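PDB 5THE: piwi domain-containing protein from Vanderwaltozyma polyspora, which probably binds a guide RNA, acting through this C-terminal lobe of a budding yeast Argonaute that contributes to selective cleavage of target RNA. Local coordinates for residues E96-I101 against N222-S227; S216-D221 against I228-N233; M303-D306 against I312-N315. All blocks are in the same frame, centred on the assembly; numbering follows the deposited sequence.

Contact 1: residues E96-I101 against N222-S227; sequences ESELDI and NFKKNS. With nucleotides of chain B.
Lys224 NZ donates to Glu98 OE1 at 3.0 Å, a salt bridge between helix 95-111 and the type I turn Phe223-Asn226 at the close of helix 220-223. The ammonium arrives from above the carboxylate, 58° out of its plane, and favours OE1 over the more distant OE2. Lys224 gets there by folding back: CG sits between the backbone N and the carbonyl carbon (chi1 81°), and two further bends at chi3 and chi4 swing the amine towards the helix, while Glu98 reaches out with its chain extended beyond CG. Beside this ion pair, a water donates to Glu98 O at 2.9 Å and accepts from Asn226 ND2 at 3.0 Å. Asn226, the last residue of the turn, has positive phi and breaks the helical conformation; its OD1 is bound by Ser102 and its backbone O by Lys105, so helix 95-111 holds this residue at several atoms. On the buried side, Leu99 CD1 meets the edge of the Phe223 ring near its plane, 4.0 Å from CE2, and Met103 and Phe106 also pack on that ring. Asn222 turns to the RNA: its ND2 donates an almost perfectly straight bond (179°) to OP2 of A2 of chain B, 3.2 Å away. This close of helix 220-223, phosphate on one side and helix 95-111 on the other, is consistent with the MID domain of Argonautes, which holds the guide's 5' end.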
loop_
_atom_site.group_PDB
_atom_site.type_symbol
_atom_site.label_atom_id
_atom_site.label_comp_id
_atom_site.label_asym_id
_atom_site.label_seq_id
_atom_site.Cartn_x
_atom_site.Cartn_y
_atom_site.Cartn_z
ATOM N N GLU A 96 25.391 17.846 14.465
ATOM C CA GLU A 96 24.363 18.791 14.882
ATOM C C GLU A 96 24.067 19.801 13.780
ATOM O O GLU A 96 22.909 19.981 13.387
ATOM C CB GLU A 96 24.792 19.497 16.162
ATOM C CG GLU A 96 23.791 20.532 16.635
ATOM C CD GLU A 96 24.354 21.439 17.712
ATOM O OE1 GLU A 96 25.243 20.989 18.470
ATOM O OE2 GLU A 96 23.904 22.602 17.794
ATOM N N SER A 97 25.106 20.455 13.252
ATOM C CA SER A 97 24.879 21.441 12.196
ATOM C C SER A 97 24.588 20.771 10.858
ATOM O O SER A 97 23.834 21.314 10.044
ATOM C CB SER A 97 26.074 22.396 12.080
ATOM O OG SER A 97 27.272 21.684 11.846
ATOM N N GLU A 98 25.147 19.587 10.618
ATOM C CA GLU A 98 24.789 18.868 9.404
ATOM C C GLU A 98 23.311 18.500 9.399
ATOM O O GLU A 98 22.646 18.590 8.361
ATOM C CB GLU A 98 25.668 17.633 9.239
ATOM C CG GLU A 98 26.978 17.935 8.516
ATOM C CD GLU A 98 27.904 16.732 8.418
ATOM O OE1 GLU A 98 27.484 15.611 8.775
ATOM O OE2 GLU A 98 29.061 16.917 7.984
ATOM N N LEU A 99 22.770 18.125 10.555
ATOM C CA LEU A 99 21.348 17.813 10.625
ATOM C C LEU A 99 20.496 19.066 10.459
ATOM O O LEU A 99 19.473 19.025 9.780
ATOM C CB LEU A 99 21.028 17.099 11.938
ATOM C CG LEU A 99 19.573 16.699 12.191
ATOM C CD1 LEU A 99 19.015 15.886 11.017
ATOM C CD2 LEU A 99 19.490 15.904 13.504
ATOM N N ASP A 100 20.901 20.190 11.067
ATOM C CA ASP A 100 20.211 21.459 10.831
ATOM C C ASP A 100 20.185 21.809 9.350
ATOM O O ASP A 100 19.148 22.227 8.808
ATOM C CB ASP A 100 20.892 22.580 11.611
ATOM C CG ASP A 100 20.674 22.454 13.088
ATOM O OD1 ASP A 100 19.577 21.996 13.475
ATOM O OD2 ASP A 100 21.592 22.797 13.862
ATOM N N ILE A 101 21.330 21.667 8.689
ATOM C CA ILE A 101 21.412 21.967 7.265
ATOM C C ILE A 101 20.479 21.051 6.475
ATOM O O ILE A 101 19.732 21.504 5.599
ATOM C CB ILE A 101 22.872 21.858 6.792
ATOM C CG1 ILE A 101 23.669 23.027 7.383
ATOM C CG2 ILE A 101 22.946 21.835 5.275
ATOM C CD1 ILE A 101 25.165 22.826 7.390
ATOM N N ASN A 222 21.687 8.299 4.585
ATOM C CA ASN A 222 20.952 8.664 3.381
ATOM C C ASN A 222 20.524 10.123 3.420
ATOM O O ASN A 222 20.799 10.889 2.486
ATOM C CB ASN A 222 19.718 7.777 3.221
ATOM C CG ASN A 222 20.060 6.341 2.974
ATOM O OD1 ASN A 222 21.121 6.027 2.441
ATOM N ND2 ASN A 222 19.152 5.444 3.360
ATOM N N PHE A 223 19.826 10.506 4.491
ATOM C CA PHE A 223 19.259 11.846 4.606
ATOM C C PHE A 223 20.331 12.910 4.440
ATOM O O PHE A 223 20.123 13.916 3.749
ATOM C CB PHE A 223 18.568 11.980 5.968
ATOM C CG PHE A 223 17.800 13.263 6.155
ATOM C CD1 PHE A 223 17.028 13.784 5.126
ATOM C CD2 PHE A 223 17.826 13.934 7.373
ATOM C CE1 PHE A 223 16.320 14.964 5.304
ATOM C CE2 PHE A 223 17.106 15.114 7.562
ATOM C CZ PHE A 223 16.353 15.625 6.522
ATOM N N LYS A 224 21.500 12.690 5.049
ATOM C CA LYS A 224 22.567 13.685 5.047
ATOM C C LYS A 224 23.099 13.997 3.650
ATOM O O LYS A 224 23.825 14.984 3.495
ATOM C CB LYS A 224 23.710 13.212 5.957
ATOM C CG LYS A 224 24.636 12.208 5.314
ATOM C CD LYS A 224 25.530 11.547 6.359
ATOM C CE LYS A 224 26.098 12.565 7.338
ATOM N NZ LYS A 224 26.883 13.628 6.657
ATOM N N LYS A 225 22.765 13.198 2.633
ATOM C CA LYS A 225 23.213 13.507 1.278
ATOM C C LYS A 225 22.493 14.716 0.693
ATOM O O LYS A 225 22.964 15.282 -0.294
ATOM C CB LYS A 225 23.006 12.303 0.350
ATOM C CG LYS A 225 23.746 11.037 0.761
ATOM C CD LYS A 225 23.272 9.875 -0.090
ATOM C CE LYS A 225 23.861 8.571 0.395
ATOM N NZ LYS A 225 23.428 7.384 -0.389
ATOM N N ASN A 226 21.359 15.109 1.262
ATOM C CA ASN A 226 20.628 16.305 0.829
ATOM C C ASN A 226 20.182 16.209 -0.629
ATOM O O ASN A 226 20.251 17.179 -1.384
ATOM C CB ASN A 226 21.457 17.569 1.068
ATOM C CG ASN A 226 21.812 17.745 2.527
ATOM O OD1 ASN A 226 20.998 17.448 3.401
ATOM N ND2 ASN A 226 23.034 18.207 2.802
ATOM N N SER A 227 19.692 15.042 -1.025
ATOM C CA SER A 227 19.211 14.831 -2.385
ATOM C C SER A 227 17.744 15.238 -2.501
ATOM O O SER A 227 16.902 14.799 -1.708
ATOM C CB SER A 227 19.398 13.365 -2.780
ATOM O OG SER A 227 18.383 12.957 -3.671
ATOM P P A B 2 15.635 5.185 4.494
ATOM O OP1 A B 2 16.269 3.921 4.041
ATOM O OP2 A B 2 16.447 6.423 4.710
ATOM O "O5'" A B 2 14.448 5.525 3.490
ATOM C "C5'" A B 2 13.430 6.466 3.843
ATOM C "C4'" A B 2 12.714 6.964 2.621
ATOM O "O4'" A B 2 13.617 7.775 1.838
ATOM C "C3'" A B 2 12.257 5.899 1.642
ATOM O "O3'" A B 2 11.059 5.292 2.033
ATOM C "C2'" A B 2 12.154 6.675 0.337
ATOM O "O2'" A B 2 11.002 7.506 0.351
ATOM C "C1'" A B 2 13.374 7.576 0.457
ATOM N N9 A B 2 14.600 6.973 -0.103
ATOM C C8 A B 2 15.476 6.138 0.546
ATOM N N7 A B 2 16.510 5.790 -0.167
ATOM C C5 A B 2 16.310 6.473 -1.362
ATOM C C6 A B 2 17.066 6.516 -2.530
ATOM N N6 A B 2 18.206 5.832 -2.640
ATOM N N1 A B 2 16.599 7.275 -3.557
ATOM C C2 A B 2 15.443 7.940 -3.383
ATOM N N3 A B 2 14.630 7.975 -2.315
ATOM C C4 A B 2 15.135 7.205 -1.345
HETATM O O HOH W 1 23.769 18.226 5.752
#

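Contact 2: residues S216-D221 against I228-N233; sequences SCVVWD and IQYNSN. With nucleotides of chain B.
The Tyr230 ring has the ribose of A2 of chain B over one face, with O4' 3.5 Å from CZ, while on the other side Asn222 CB touches the CE2 corner. The adenine is tilted against the ring rather than stacked on it, its C8 lying 3.2 Å from CE2. At the edge, Val218 CG2 lies near the ring plane, 3.7 Å from CZ, though its fit near the hydroxyl is too tight in the model to be relied on; OP2 of the RNA's A2 and Asn231 OD1 also lie in that plane. With CG anti to the backbone N (chi1 178°), Tyr230 stretches from helix 228-241 to the end of strand 215-219. This fits the Rossmann-like MID domain of Argonautes, where a strand of a parallel sheet passes into a helix beside the guide's 5' end. There Val219 N, at the N-cap position of helix 220-223, donates to OP2 of A2 of chain B at 3.0 Å (165°). The Tyr230 hydroxyl may add a second bond to the same oxygen, left doubtful by its overlap with Val218 CG2. Two residues before Val219, Cys217 N donates to OP1 of U1 of chain B at 2.7 Å. Farther along helix 228-241, Asn233 brings ND2 to 2.9 Å from N3 of the RNA's A2.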
loop_
_atom_site.group_PDB
_atom_site.type_symbol
_atom_site.label_atom_id
_atom_site.label_comp_id
_atom_site.label_asym_id
_atom_site.label_seq_id
_atom_site.Cartn_x
_atom_site.Cartn_y
_atom_site.Cartn_z
ATOM N N SER A 216 7.931 9.745 10.645
ATOM C CA SER A 216 8.668 8.988 9.650
ATOM C C SER A 216 10.096 8.796 10.141
ATOM O O SER A 216 10.637 9.625 10.881
ATOM C CB SER A 216 8.692 9.696 8.273
ATOM O OG SER A 216 7.382 9.961 7.800
ATOM N N CYS A 217 10.699 7.701 9.717
ATOM C CA CYS A 217 12.106 7.454 9.962
ATOM C C CYS A 217 12.925 7.707 8.711
ATOM O O CYS A 217 12.471 7.522 7.581
ATOM C CB CYS A 217 12.350 6.018 10.418
ATOM S SG CYS A 217 11.585 5.692 11.976
ATOM N N VAL A 218 14.176 8.044 8.940
ATOM C CA VAL A 218 15.102 8.332 7.865
ATOM C C VAL A 218 16.466 7.849 8.348
ATOM O O VAL A 218 16.812 8.055 9.515
ATOM C CB VAL A 218 14.994 9.848 7.577
ATOM C CG1 VAL A 218 16.088 10.676 8.209
ATOM C CG2 VAL A 218 14.687 10.142 6.148
ATOM N N VAL A 219 17.191 7.099 7.511
ATOM C CA VAL A 219 18.554 6.698 7.859
ATOM C C VAL A 219 19.470 7.882 7.588
ATOM O O VAL A 219 19.464 8.449 6.485
ATOM C CB VAL A 219 18.994 5.444 7.072
ATOM C CG1 VAL A 219 20.454 5.074 7.382
ATOM C CG2 VAL A 219 18.095 4.271 7.406
ATOM N N TRP A 220 20.236 8.266 8.608
ATOM C CA TRP A 220 21.043 9.481 8.555
ATOM C C TRP A 220 22.029 9.472 7.392
ATOM O O TRP A 220 22.212 10.496 6.725
ATOM C CB TRP A 220 21.788 9.652 9.883
ATOM C CG TRP A 220 22.726 10.832 9.954
ATOM C CD1 TRP A 220 24.014 10.815 10.408
ATOM C CD2 TRP A 220 22.462 12.192 9.555
ATOM N NE1 TRP A 220 24.561 12.070 10.337
ATOM C CE2 TRP A 220 23.634 12.936 9.818
ATOM C CE3 TRP A 220 21.355 12.852 9.014
ATOM C CZ2 TRP A 220 23.730 14.308 9.557
ATOM C CZ3 TRP A 220 21.457 14.221 8.743
ATOM C CH2 TRP A 220 22.636 14.931 9.023
ATOM N N ASP A 221 22.688 8.338 7.130
ATOM C CA ASP A 221 23.659 8.342 6.032
ATOM C C ASP A 221 22.990 8.554 4.683
ATOM O O ASP A 221 23.655 8.992 3.738
ATOM C CB ASP A 221 24.493 7.059 6.010
ATOM C CG ASP A 221 25.520 7.016 7.144
ATOM O OD1 ASP A 221 25.886 8.095 7.661
ATOM O OD2 ASP A 221 25.965 5.906 7.518
ATOM N N ILE A 228 17.441 16.067 -3.505
ATOM C CA ILE A 228 16.065 16.508 -3.713
ATOM C C ILE A 228 15.173 15.318 -4.033
ATOM O O ILE A 228 14.004 15.268 -3.630
ATOM C CB ILE A 228 16.002 17.599 -4.807
ATOM C CG1 ILE A 228 14.575 18.116 -4.991
ATOM C CG2 ILE A 228 16.453 17.077 -6.149
ATOM C CD1 ILE A 228 14.224 19.308 -4.187
ATOM N N GLN A 229 15.699 14.344 -4.769
ATOM C CA GLN A 229 14.908 13.160 -5.078
ATOM C C GLN A 229 14.580 12.373 -3.809
ATOM O O GLN A 229 13.438 11.935 -3.611
ATOM C CB GLN A 229 15.661 12.291 -6.088
ATOM C CG GLN A 229 15.031 10.931 -6.377
ATOM C CD GLN A 229 13.854 10.998 -7.343
ATOM O OE1 GLN A 229 12.905 11.761 -7.142
ATOM N NE2 GLN A 229 13.912 10.194 -8.399
ATOM N N TYR A 230 15.576 12.175 -2.940
ATOM C CA TYR A 230 15.327 11.501 -1.667
ATOM C C TYR A 230 14.300 12.266 -0.843
ATOM O O TYR A 230 13.357 11.683 -0.290
ATOM C CB TYR A 230 16.650 11.367 -0.908
ATOM C CG TYR A 230 16.557 10.734 0.456
ATOM C CD1 TYR A 230 16.232 11.488 1.586
ATOM C CD2 TYR A 230 16.823 9.392 0.625
ATOM C CE1 TYR A 230 16.172 10.908 2.836
ATOM C CE2 TYR A 230 16.752 8.813 1.860
ATOM C CZ TYR A 230 16.425 9.568 2.960
ATOM O OH TYR A 230 16.384 8.960 4.191
ATOM N N ASN A 231 14.470 13.588 -0.755
ATOM C CA ASN A 231 13.546 14.397 0.028
ATOM C C ASN A 231 12.147 14.350 -0.552
ATOM O O ASN A 231 11.167 14.280 0.196
ATOM C CB ASN A 231 14.059 15.833 0.114
ATOM C CG ASN A 231 15.302 15.932 0.969
ATOM O OD1 ASN A 231 15.633 14.994 1.710
ATOM N ND2 ASN A 231 15.996 17.051 0.881
ATOM N N SER A 232 12.031 14.391 -1.883
ATOM C CA SER A 232 10.719 14.311 -2.515
ATOM C C SER A 232 10.036 12.986 -2.197
ATOM O O SER A 232 8.825 12.944 -1.942
ATOM C CB SER A 232 10.849 14.483 -4.030
ATOM O OG SER A 232 11.536 15.677 -4.351
ATOM N N ASN A 233 10.788 11.885 -2.225
ATOM C CA ASN A 233 10.194 10.590 -1.909
ATOM C C ASN A 233 9.766 10.520 -0.450
ATOM O O ASN A 233 8.680 10.018 -0.147
ATOM C CB ASN A 233 11.180 9.469 -2.243
ATOM C CG ASN A 233 11.374 9.304 -3.746
ATOM O OD1 ASN A 233 10.564 9.769 -4.534
ATOM N ND2 ASN A 233 12.449 8.645 -4.139
ATOM P P A B 2 15.635 5.185 4.494
ATOM O OP1 A B 2 16.269 3.921 4.041
ATOM O OP2 A B 2 16.447 6.423 4.710
ATOM O "O5'" A B 2 14.448 5.525 3.490
ATOM C "C5'" A B 2 13.430 6.466 3.843
ATOM C "C4'" A B 2 12.714 6.964 2.621
ATOM O "O4'" A B 2 13.617 7.775 1.838
ATOM C "C3'" A B 2 12.257 5.899 1.642
ATOM O "O3'" A B 2 11.059 5.292 2.033
ATOM C "C2'" A B 2 12.154 6.675 0.337
ATOM O "O2'" A B 2 11.002 7.506 0.351
ATOM C "C1'" A B 2 13.374 7.576 0.457
ATOM N N9 A B 2 14.600 6.973 -0.103
ATOM C C8 A B 2 15.476 6.138 0.546
ATOM N N7 A B 2 16.510 5.790 -0.167
ATOM C C5 A B 2 16.310 6.473 -1.362
ATOM C C6 A B 2 17.066 6.516 -2.530
ATOM N N6 A B 2 18.206 5.832 -2.640
ATOM N N1 A B 2 16.599 7.275 -3.557
ATOM C C2 A B 2 15.443 7.940 -3.383
ATOM N N3 A B 2 14.630 7.975 -2.315
ATOM C C4 A B 2 15.135 7.205 -1.345
ATOM O OP3 U B 1 8.379 3.711 7.820
ATOM P P U B 1 9.169 4.956 7.757
ATOM O OP1 U B 1 8.891 5.781 8.958
ATOM O OP2 U B 1 8.983 5.585 6.439
ATOM O "O5'" U B 1 10.690 4.556 7.888
ATOM C "C5'" U B 1 11.437 4.101 6.769
ATOM C "C4'" U B 1 12.899 4.250 7.061
ATOM O "O4'" U B 1 13.258 3.394 8.187
ATOM C "C3'" U B 1 13.841 3.895 5.921
ATOM O "O3'" U B 1 14.900 4.853 5.884
ATOM C "C2'" U B 1 14.376 2.517 6.318
ATOM O "O2'" U B 1 15.655 2.211 5.808
ATOM C "C1'" U B 1 14.382 2.603 7.845
ATOM N N1 U B 1 14.250 1.288 8.505
ATOM C C2 U B 1 15.232 0.903 9.383
ATOM O O2 U B 1 16.170 1.626 9.640
ATOM N N3 U B 1 15.075 -0.338 9.957
ATOM C C4 U B 1 14.030 -1.217 9.734
ATOM O O4 U B 1 14.008 -2.299 10.328
ATOM C C5 U B 1 13.051 -0.756 8.797
ATOM C C6 U B 1 13.197 0.446 8.224
ATOM P P A B 3 10.795 3.761 1.665
ATOM O OP1 A B 3 9.498 3.479 2.351
ATOM O OP2 A B 3 12.005 2.939 1.963
ATOM O "O5'" A B 3 10.586 3.784 0.082
ATOM C "C5'" A B 3 9.499 4.504 -0.478
ATOM C "C4'" A B 3 9.643 4.643 -1.968
ATOM O "O4'" A B 3 10.767 5.497 -2.304
ATOM C "C3'" A B 3 9.922 3.360 -2.726
ATOM O "O3'" A B 3 8.749 2.612 -2.918
ATOM C "C2'" A B 3 10.522 3.879 -4.022
ATOM O "O2'" A B 3 9.499 4.373 -4.879
ATOM C "C1'" A B 3 11.356 5.055 -3.506
ATOM N N9 A B 3 12.705 4.582 -3.199
ATOM C C8 A B 3 13.119 3.906 -2.071
ATOM N N7 A B 3 14.384 3.563 -2.122
ATOM C C5 A B 3 14.807 4.043 -3.348
ATOM C C6 A B 3 16.049 3.979 -3.967
ATOM N N6 A B 3 17.106 3.394 -3.376
ATOM N N1 A B 3 16.142 4.545 -5.189
ATOM C C2 A B 3 15.047 5.118 -5.732
ATOM N N3 A B 3 13.806 5.232 -5.248
ATOM C C4 A B 3 13.775 4.659 -4.037
#

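Contact 3: residues M303-D306 against I312-N315; sequences MLQD and IITN
An inverse gamma turn centred on Ile313 is held against the end of strand 300-305 by Gln305 and Met303, in the RNase H-like PIWI domain. Gln305 NE2 donates to Ile312 O at 2.8 Å (156°), approaching well above the carbonyl plane; the same nitrogen also serves Glu310 O. A sharp bend at chi2 (-92°) directs the amide to the turn; the Gln305 and Ile313 side chains cross at about a right angle, with OE1 3.7 Å from Ile313 CG2. OE1 in turn accepts from a water at 2.7 Å, and that water takes the N-H of Asn315 at 2.9 Å. Met303, extended beyond CG, reaches in alongside: its CE presses on Ile313 CG2 at 3.4 Å, tighter than usual for two carbons, and lies 3.3 Å from Asn315 O. Ile312 itself packs on helix 351-373, whose Glu358 accepts from Ile313 N. A leucine in place of Gln305 would probably leave Ile312 O and Glu310 O without this donor and the bridging water without its acceptor, freeing the turn to shift. One buried amide thus uses both its ends on the loop backbone, directly through NE2 and by way of water through OE1, while the methionine methyl supplies apolar contact.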
loop_
_atom_site.group_PDB
_atom_site.type_symbol
_atom_site.label_atom_id
_atom_site.label_comp_id
_atom_site.label_asym_id
_atom_site.label_seq_id
_atom_site.Cartn_x
_atom_site.Cartn_y
_atom_site.Cartn_z
ATOM N N MET A 303 -5.435 -7.604 12.696
ATOM C CA MET A 303 -5.776 -8.419 13.851
ATOM C C MET A 303 -4.882 -9.648 13.867
ATOM O O MET A 303 -4.332 -10.059 12.840
ATOM C CB MET A 303 -7.250 -8.838 13.842
ATOM C CG MET A 303 -7.608 -9.692 12.648
ATOM S SD MET A 303 -9.364 -10.064 12.664
ATOM C CE MET A 303 -9.502 -11.007 11.181
ATOM N N LEU A 304 -4.725 -10.210 15.057
ATOM C CA LEU A 304 -4.001 -11.459 15.218
ATOM C C LEU A 304 -4.918 -12.606 14.819
ATOM O O LEU A 304 -6.076 -12.645 15.239
ATOM C CB LEU A 304 -3.546 -11.620 16.668
ATOM C CG LEU A 304 -2.493 -12.697 16.900
ATOM C CD1 LEU A 304 -1.198 -12.331 16.190
ATOM C CD2 LEU A 304 -2.257 -12.886 18.390
ATOM N N GLN A 305 -4.414 -13.523 13.995
ATOM C CA GLN A 305 -5.198 -14.695 13.626
ATOM C C GLN A 305 -5.321 -15.644 14.816
ATOM O O GLN A 305 -4.693 -15.465 15.863
ATOM C CB GLN A 305 -4.559 -15.424 12.449
ATOM C CG GLN A 305 -4.599 -14.655 11.141
ATOM C CD GLN A 305 -5.828 -14.996 10.331
ATOM O OE1 GLN A 305 -6.914 -14.458 10.568
ATOM N NE2 GLN A 305 -5.671 -15.905 9.375
ATOM N N ASP A 306 -6.103 -16.712 14.619
ATOM C CA ASP A 306 -6.427 -17.652 15.686
ATOM C C ASP A 306 -5.325 -18.664 15.961
ATOM O O ASP A 306 -5.273 -19.205 17.067
ATOM C CB ASP A 306 -7.720 -18.395 15.347
ATOM C CG ASP A 306 -8.947 -17.523 15.504
ATOM O OD1 ASP A 306 -8.908 -16.597 16.336
ATOM O OD2 ASP A 306 -9.951 -17.762 14.802
ATOM N N ILE A 312 -6.337 -18.513 6.166
ATOM C CA ILE A 312 -7.677 -17.975 5.947
ATOM C C ILE A 312 -7.995 -16.972 7.048
ATOM O O ILE A 312 -7.820 -17.264 8.241
ATOM C CB ILE A 312 -8.728 -19.099 5.898
ATOM C CG1 ILE A 312 -8.415 -20.079 4.769
ATOM C CG2 ILE A 312 -10.113 -18.525 5.715
ATOM C CD1 ILE A 312 -8.265 -19.420 3.421
ATOM N N ILE A 313 -8.433 -15.778 6.649
ATOM C CA ILE A 313 -8.820 -14.744 7.605
ATOM C C ILE A 313 -10.252 -15.007 8.044
ATOM O O ILE A 313 -11.201 -14.468 7.456
ATOM C CB ILE A 313 -8.705 -13.322 7.019
ATOM C CG1 ILE A 313 -7.417 -13.144 6.215
ATOM C CG2 ILE A 313 -8.777 -12.319 8.128
ATOM C CD1 ILE A 313 -7.391 -11.845 5.351
ATOM N N THR A 314 -10.405 -15.812 9.099
ATOM C CA THR A 314 -11.718 -16.311 9.499
ATOM C C THR A 314 -12.697 -15.185 9.785
ATOM O O THR A 314 -13.876 -15.268 9.422
ATOM C CB THR A 314 -11.590 -17.198 10.736
ATOM O OG1 THR A 314 -10.630 -18.222 10.482
ATOM C CG2 THR A 314 -12.932 -17.836 11.064
ATOM N N ASN A 315 -12.245 -14.144 10.463
ATOM C CA ASN A 315 -13.125 -13.067 10.878
ATOM C C ASN A 315 -12.766 -11.769 10.161
ATOM O O ASN A 315 -12.791 -10.689 10.753
ATOM C CB ASN A 315 -13.088 -12.903 12.396
ATOM C CG ASN A 315 -14.372 -12.293 12.954
ATOM O OD1 ASN A 315 -15.382 -12.164 12.246
ATOM N ND2 ASN A 315 -14.338 -11.914 14.233
HETATM O O HOH W 2 -9.514 -14.094 11.363
#

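In the fold
Contacts 1 and 2 are neighbours, their centres 10 Å apart, and share helix 220-223. Their segments alternate along the chain: 96-101 comes first, then 216-221, 222-227 and 228-233 without a break. Packing of Trp220 on Glu98 and Leu99, and of Phe223 on Val218, ties the two together, so helix 95-111 backs the run from strand 215-219 through helix 220-223 to helix 228-241 that faces the guide's first nucleotides. Contact 3 comes later in sequence and lies on the opposite side of the chain's centre, about 43 Å from contact 1 and 35 Å from contact 2, centre to centre. It belongs to the RNase H-like part, about 19 Å at its nearest atom from the bound RNA, and thus concerns the PIWI framework, apart from guide anchoring.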